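Local coordinates for phosphate ABC transporter, phosphate-binding protein (Clostridium perfringens, PDB 4Q8R) that binds inorganic phosphate with high affinity and probably delivers it to the membrane components of an ABC-type phosphate transporter, at residues Ile173-Val178 against Val190-Glu195; Ala58-Asp61 against Glu65-Gln68. All blocks are in the same frame, centred on the assembly; numbering follows the deposited sequence.

Contact 1 (Ile173-Val178 against Val190-Glu195); sequences ISFSYV and VEATPE
Phe175 makes this contact, laying the far end of its ring against the backbone of Ala192 and Thr193. The side chains meet through carbon atoms alone. Ring atom CZ of Phe175 lies 3.8 Å from CB of Ala192, and CE1 touches the same methyl group. Phe175 CD2 reaches CD of Pro194 at 3.9 Å. The side chains of Phe175 and Pro194 meet at a slant. The ring also presses on peptide atoms. Phe175 CE2 is 3.4 Å from the carbonyl carbon of Thr193, and Ala192 O sits over one ring face, displaced toward the rim. Pro194 N lies at the ring edge. The first torsion sets CG of Phe175 anti to its own carbonyl carbon (chi1 -78°), which sends the ring out toward Ala192.

Hydrogen bonds shape each segment separately. Ser174 OG accepts from Ser176 N at 3.0 Å, an ST turn at the start of the 3-10 segment Phe175-Tyr177. Ala192 is the centre of an inverse gamma turn, closed by a weak bond from Thr193 N to Glu191 O. Thr193 is the N-cap of helix 194-198, its OG1 accepting from Asn196 N.

Tyr202 meets the Phe175 ring edge-to-face and also touches Ala192. Ala82 of strand 71-86 adds to the Phe175 packing. The contact thus joins the end of strand 169-174, which pairs with strand 71-86, to the turn that starts helix 194-198.

Contact 2 (Ala58-Asp61 against Glu65-Gln68); sequences ASRD and EEKQ. With ZN (zinc ion), chain F; PO4 (phosphate ion), chain B.
Arg60 and Glu66 form the link between these segments, a salt bridge across the loop between strand 55-58 and helix 64-68. Ala58 ends that strand and packs on Ile45 of helix 41-50. Next, Ser59 turns its hydroxyl to the bound phosphate, and OG donates to O4 of the ion at 2.7 Å. Hydroxyls of Ser11, Thr12, Ser13, Ser41, Ser129 and Thr131 are also hydrogen-bonded to the phosphate. A site lined with hydroxyl groups is consistent with the ligand site of a phosphate-binding protein of the PBP superfamily.

Arg60 extends from CG to NE and meets Glu66 end-on. NH1 donates to OE2 of Glu66 at 2.8 Å, and NH2 donates to OE1 at 2.9 Å. Both bonds are nearly straight and use syn lone pairs. The guanidinium and carboxylate planes are only 7° apart. NH1 also donates to Asp61 O at 3.0 Å, and NH2 to Ser42 OG, so several bonds fix the rotation of the buried group. Glu66 OE2 accepts a further bond from Lys63 N.

Asp61 swings CG anti to its backbone N (chi1 -159°), and OD1 binds a zinc ion at 2.0 Å. Glu73 also binds this metal.

From the N terminus, the chain first reaches contact 2. There strand 55-58 runs out beside the phosphate, and a short loop closes as helix 64-68 begins. Strand 71-86 follows. Much later, contact 1 closes a longer loop that holds strand 182-187, between the end of strand 169-174 and the start of helix 194-198. The two loops are in series and neither nest nor cross. The centres of contacts 1 and 2 are about 23 Å apart, on opposite sides of the chain's centre. The nearest atoms of contacts 1 and 2 are about 7 Å apart. The mixed sheet relates them: strand 205-213 pairs with both 55-58 and 71-86, and 71-86 pairs with 169-174.

Contact 1 (Ile173-Val178 against Val190-Glu195)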
loop_
_atom_site.group_PDB
_atom_site.type_symbol
_atom_site.label_atom_id
_atom_site.label_comp_id
_atom_site.label_asym_id
_atom_site.label_seq_id
_atom_site.Cartn_x
_atom_site.Cartn_y
_atom_site.Cartn_z
ATOM N N ILE A 173 -4.099 3.451 -4.001
ATOM C CA ILE A 173 -3.995 3.330 -2.567
ATOM C C ILE A 173 -4.357 1.940 -2.111
ATOM O O ILE A 173 -5.146 1.256 -2.747
ATOM C CB ILE A 173 -4.942 4.340 -1.935
ATOM C CG1 ILE A 173 -4.589 4.643 -0.505
ATOM C CG2 ILE A 173 -6.434 3.896 -2.036
ATOM C CD1 ILE A 173 -5.300 5.829 0.053
ATOM N N SER A 174 -3.771 1.495 -1.007
ATOM C CA SER A 174 -4.145 0.219 -0.378
ATOM C C SER A 174 -5.671 0.161 -0.097
ATOM O O SER A 174 -6.268 1.153 0.324
ATOM C CB SER A 174 -3.421 0.114 0.959
ATOM O OG SER A 174 -3.987 -0.877 1.804
ATOM N N PHE A 175 -6.241 -1.020 -0.267
ATOM C CA PHE A 175 -7.637 -1.261 0.051
ATOM C C PHE A 175 -7.932 -0.855 1.509
ATOM O O PHE A 175 -9.105 -0.530 1.854
ATOM C CB PHE A 175 -7.935 -2.742 -0.040
ATOM C CG PHE A 175 -8.103 -3.312 -1.421
ATOM C CD1 PHE A 175 -7.828 -2.607 -2.610
ATOM C CD2 PHE A 175 -8.569 -4.671 -1.541
ATOM C CE1 PHE A 175 -8.006 -3.211 -3.818
ATOM C CE2 PHE A 175 -8.793 -5.241 -2.760
ATOM C CZ PHE A 175 -8.472 -4.514 -3.931
ATOM N N SER A 176 -6.903 -0.933 2.386
ATOM C CA SER A 176 -7.019 -0.582 3.788
ATOM C C SER A 176 -7.532 0.846 4.026
ATOM O O SER A 176 -8.076 1.184 5.063
ATOM C CB SER A 176 -5.676 -0.801 4.537
ATOM O OG SER A 176 -5.919 -0.983 5.862
ATOM N N TYR A 177 -7.297 1.719 3.033
ATOM C CA TYR A 177 -7.708 3.119 3.131
ATOM C C TYR A 177 -8.990 3.417 2.379
ATOM O O TYR A 177 -9.469 4.546 2.429
ATOM C CB TYR A 177 -6.631 4.036 2.553
ATOM C CG TYR A 177 -5.417 4.208 3.456
ATOM C CD1 TYR A 177 -4.476 3.183 3.620
ATOM C CD2 TYR A 177 -5.234 5.400 4.152
ATOM C CE1 TYR A 177 -3.353 3.373 4.437
ATOM C CE2 TYR A 177 -4.157 5.577 4.982
ATOM C CZ TYR A 177 -3.218 4.580 5.138
ATOM O OH TYR A 177 -2.133 4.907 5.916
ATOM N N VAL A 178 -9.536 2.452 1.660
ATOM C CA VAL A 178 -10.743 2.728 0.832
ATOM C C VAL A 178 -11.966 2.772 1.743
ATOM O O VAL A 178 -12.101 1.952 2.617
ATOM C CB VAL A 178 -10.932 1.701 -0.285
ATOM C CG1 VAL A 178 -12.243 1.971 -1.030
ATOM C CG2 VAL A 178 -9.748 1.744 -1.270
ATOM N N VAL A 190 -13.328 -6.361 -12.780
ATOM C CA VAL A 190 -13.302 -7.025 -11.479
ATOM C C VAL A 190 -13.338 -6.009 -10.339
ATOM O O VAL A 190 -12.499 -5.104 -10.272
ATOM C CB VAL A 190 -12.032 -7.869 -11.333
ATOM C CG1 VAL A 190 -11.986 -8.561 -9.995
ATOM C CG2 VAL A 190 -11.910 -8.877 -12.468
ATOM N N GLU A 191 -14.275 -6.207 -9.403
ATOM C CA GLU A 191 -14.397 -5.334 -8.274
ATOM C C GLU A 191 -13.175 -5.440 -7.357
ATOM O O GLU A 191 -12.626 -6.514 -7.130
ATOM C CB GLU A 191 -15.676 -5.648 -7.448
ATOM C CG GLU A 191 -16.962 -5.277 -8.230
ATOM C CD GLU A 191 -18.215 -5.775 -7.570
ATOM O OE1 GLU A 191 -18.061 -6.390 -6.499
ATOM O OE2 GLU A 191 -19.326 -5.538 -8.117
ATOM N N ALA A 192 -12.797 -4.299 -6.825
ATOM C CA ALA A 192 -11.639 -4.163 -5.927
ATOM C C ALA A 192 -11.959 -4.639 -4.476
ATOM O O ALA A 192 -12.193 -3.859 -3.555
ATOM C CB ALA A 192 -11.154 -2.725 -5.959
ATOM N N THR A 193 -11.948 -5.951 -4.283
ATOM C CA THR A 193 -12.310 -6.531 -2.980
ATOM C C THR A 193 -11.245 -7.524 -2.538
ATOM O O THR A 193 -10.567 -8.155 -3.383
ATOM C CB THR A 193 -13.675 -7.273 -3.044
ATOM O OG1 THR A 193 -13.579 -8.424 -3.885
ATOM C CG2 THR A 193 -14.781 -6.372 -3.521
ATOM N N PRO A 194 -11.072 -7.666 -1.231
ATOM C CA PRO A 194 -10.109 -8.683 -0.754
ATOM C C PRO A 194 -10.397 -10.086 -1.340
ATOM O O PRO A 194 -9.464 -10.800 -1.705
ATOM C CB PRO A 194 -10.231 -8.606 0.788
ATOM C CG PRO A 194 -10.808 -7.256 1.089
ATOM C CD PRO A 194 -11.565 -6.787 -0.154
ATOM N N GLU A 195 -11.692 -10.425 -1.488
ATOM C CA GLU A 195 -12.100 -11.688 -2.130
ATOM C C GLU A 195 -11.504 -11.881 -3.532
ATOM O O GLU A 195 -10.986 -12.969 -3.870
ATOM C CB GLU A 195 -13.642 -11.890 -2.103
ATOM C CG GLU A 195 -14.073 -13.191 -2.742
ATOM C CD GLU A 195 -15.588 -13.497 -2.596
ATOM O OE1 GLU A 195 -16.402 -12.543 -2.452
ATOM O OE2 GLU A 195 -15.981 -14.695 -2.648
#

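Contact 2 (Ala58-Asp61 against Glu65-Gln68)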
loop_
_atom_site.group_PDB
_atom_site.type_symbol
_atom_site.label_atom_id
_atom_site.label_comp_id
_atom_site.label_asym_id
_atom_site.label_seq_id
_atom_site.Cartn_x
_atom_site.Cartn_y
_atom_site.Cartn_z
ATOM N N ALA A 58 7.148 -3.016 4.928
ATOM C CA ALA A 58 7.159 -2.761 3.473
ATOM C C ALA A 58 5.892 -3.283 2.809
ATOM O O ALA A 58 5.320 -4.357 3.215
ATOM C CB ALA A 58 8.325 -3.408 2.874
ATOM N N SER A 59 5.474 -2.585 1.778
ATOM C CA SER A 59 4.295 -2.973 0.981
ATOM C C SER A 59 4.716 -3.331 -0.445
ATOM O O SER A 59 3.933 -3.266 -1.428
ATOM C CB SER A 59 3.286 -1.860 0.998
ATOM O OG SER A 59 3.778 -0.708 0.346
ATOM N N ARG A 60 5.983 -3.722 -0.587
ATOM C CA ARG A 60 6.517 -4.302 -1.826
ATOM C C ARG A 60 7.527 -5.365 -1.416
ATOM O O ARG A 60 7.952 -5.386 -0.241
ATOM C CB ARG A 60 7.241 -3.253 -2.701
ATOM C CG ARG A 60 8.354 -2.519 -1.988
ATOM C CD ARG A 60 9.297 -1.938 -2.999
ATOM N NE ARG A 60 10.265 -1.016 -2.452
ATOM C CZ ARG A 60 11.441 -1.357 -1.965
ATOM N NH1 ARG A 60 11.800 -2.649 -1.924
ATOM N NH2 ARG A 60 12.278 -0.403 -1.572
ATOM N N ASP A 61 7.914 -6.220 -2.338
ATOM C CA ASP A 61 8.982 -7.132 -2.027
ATOM C C ASP A 61 10.307 -6.355 -1.865
ATOM O O ASP A 61 10.458 -5.248 -2.376
ATOM C CB ASP A 61 9.155 -8.145 -3.114
ATOM C CG ASP A 61 9.850 -9.355 -2.630
ATOM O OD1 ASP A 61 10.285 -9.432 -1.451
ATOM O OD2 ASP A 61 9.980 -10.244 -3.432
ATOM N N GLU A 65 19.362 -6.014 -3.321
ATOM C CA GLU A 65 20.345 -5.367 -2.432
ATOM C C GLU A 65 19.962 -5.112 -0.980
ATOM O O GLU A 65 20.832 -4.959 -0.080
ATOM C CB GLU A 65 20.493 -4.006 -2.902
ATOM C CG GLU A 65 21.381 -3.834 -3.969
ATOM C CD GLU A 65 21.446 -2.384 -4.239
ATOM O OE1 GLU A 65 22.613 -1.865 -4.148
ATOM O OE2 GLU A 65 20.319 -1.822 -4.507
ATOM N N GLU A 66 18.675 -4.965 -0.772
ATOM C CA GLU A 66 18.109 -4.786 0.547
ATOM C C GLU A 66 18.209 -6.132 1.233
ATOM O O GLU A 66 18.506 -6.223 2.410
ATOM C CB GLU A 66 16.638 -4.290 0.478
ATOM C CG GLU A 66 16.501 -2.899 -0.121
ATOM C CD GLU A 66 15.076 -2.467 -0.491
ATOM O OE1 GLU A 66 14.812 -1.247 -0.478
ATOM O OE2 GLU A 66 14.214 -3.338 -0.796
ATOM N N LYS A 67 17.966 -7.184 0.462
ATOM C CA LYS A 67 18.100 -8.532 0.944
ATOM C C LYS A 67 19.512 -8.845 1.393
ATOM O O LYS A 67 19.676 -9.472 2.460
ATOM C CB LYS A 67 17.610 -9.509 -0.133
ATOM C CG LYS A 67 17.447 -10.945 0.319
ATOM C CD LYS A 67 16.228 -11.118 1.210
ATOM C CE LYS A 67 16.387 -12.373 2.049
ATOM N NZ LYS A 67 15.206 -12.587 2.921
ATOM N N GLN A 68 20.487 -8.401 0.586
ATOM C CA GLN A 68 21.923 -8.530 0.800
ATOM C C GLN A 68 22.414 -7.861 2.069
ATOM O O GLN A 68 23.442 -8.222 2.595
ATOM C CB GLN A 68 22.701 -7.934 -0.422
ATOM C CG GLN A 68 23.052 -8.935 -1.492
ATOM C CD GLN A 68 24.001 -10.013 -0.962
ATOM O OE1 GLN A 68 23.560 -11.077 -0.496
ATOM N NE2 GLN A 68 25.303 -9.731 -0.995
HETATM ZN ZN ZN F . 11.198 -11.076 -0.716
HETATM P P PO4 B . 3.834 2.772 1.058
HETATM O O1 PO4 B . 5.296 2.301 1.002
HETATM O O2 PO4 B . 3.677 3.969 1.970
HETATM O O3 PO4 B . 3.295 2.981 -0.351
HETATM O O4 PO4 B . 2.996 1.581 1.631
HETATM O O HOH W 1 9.567 -11.722 -0.780
#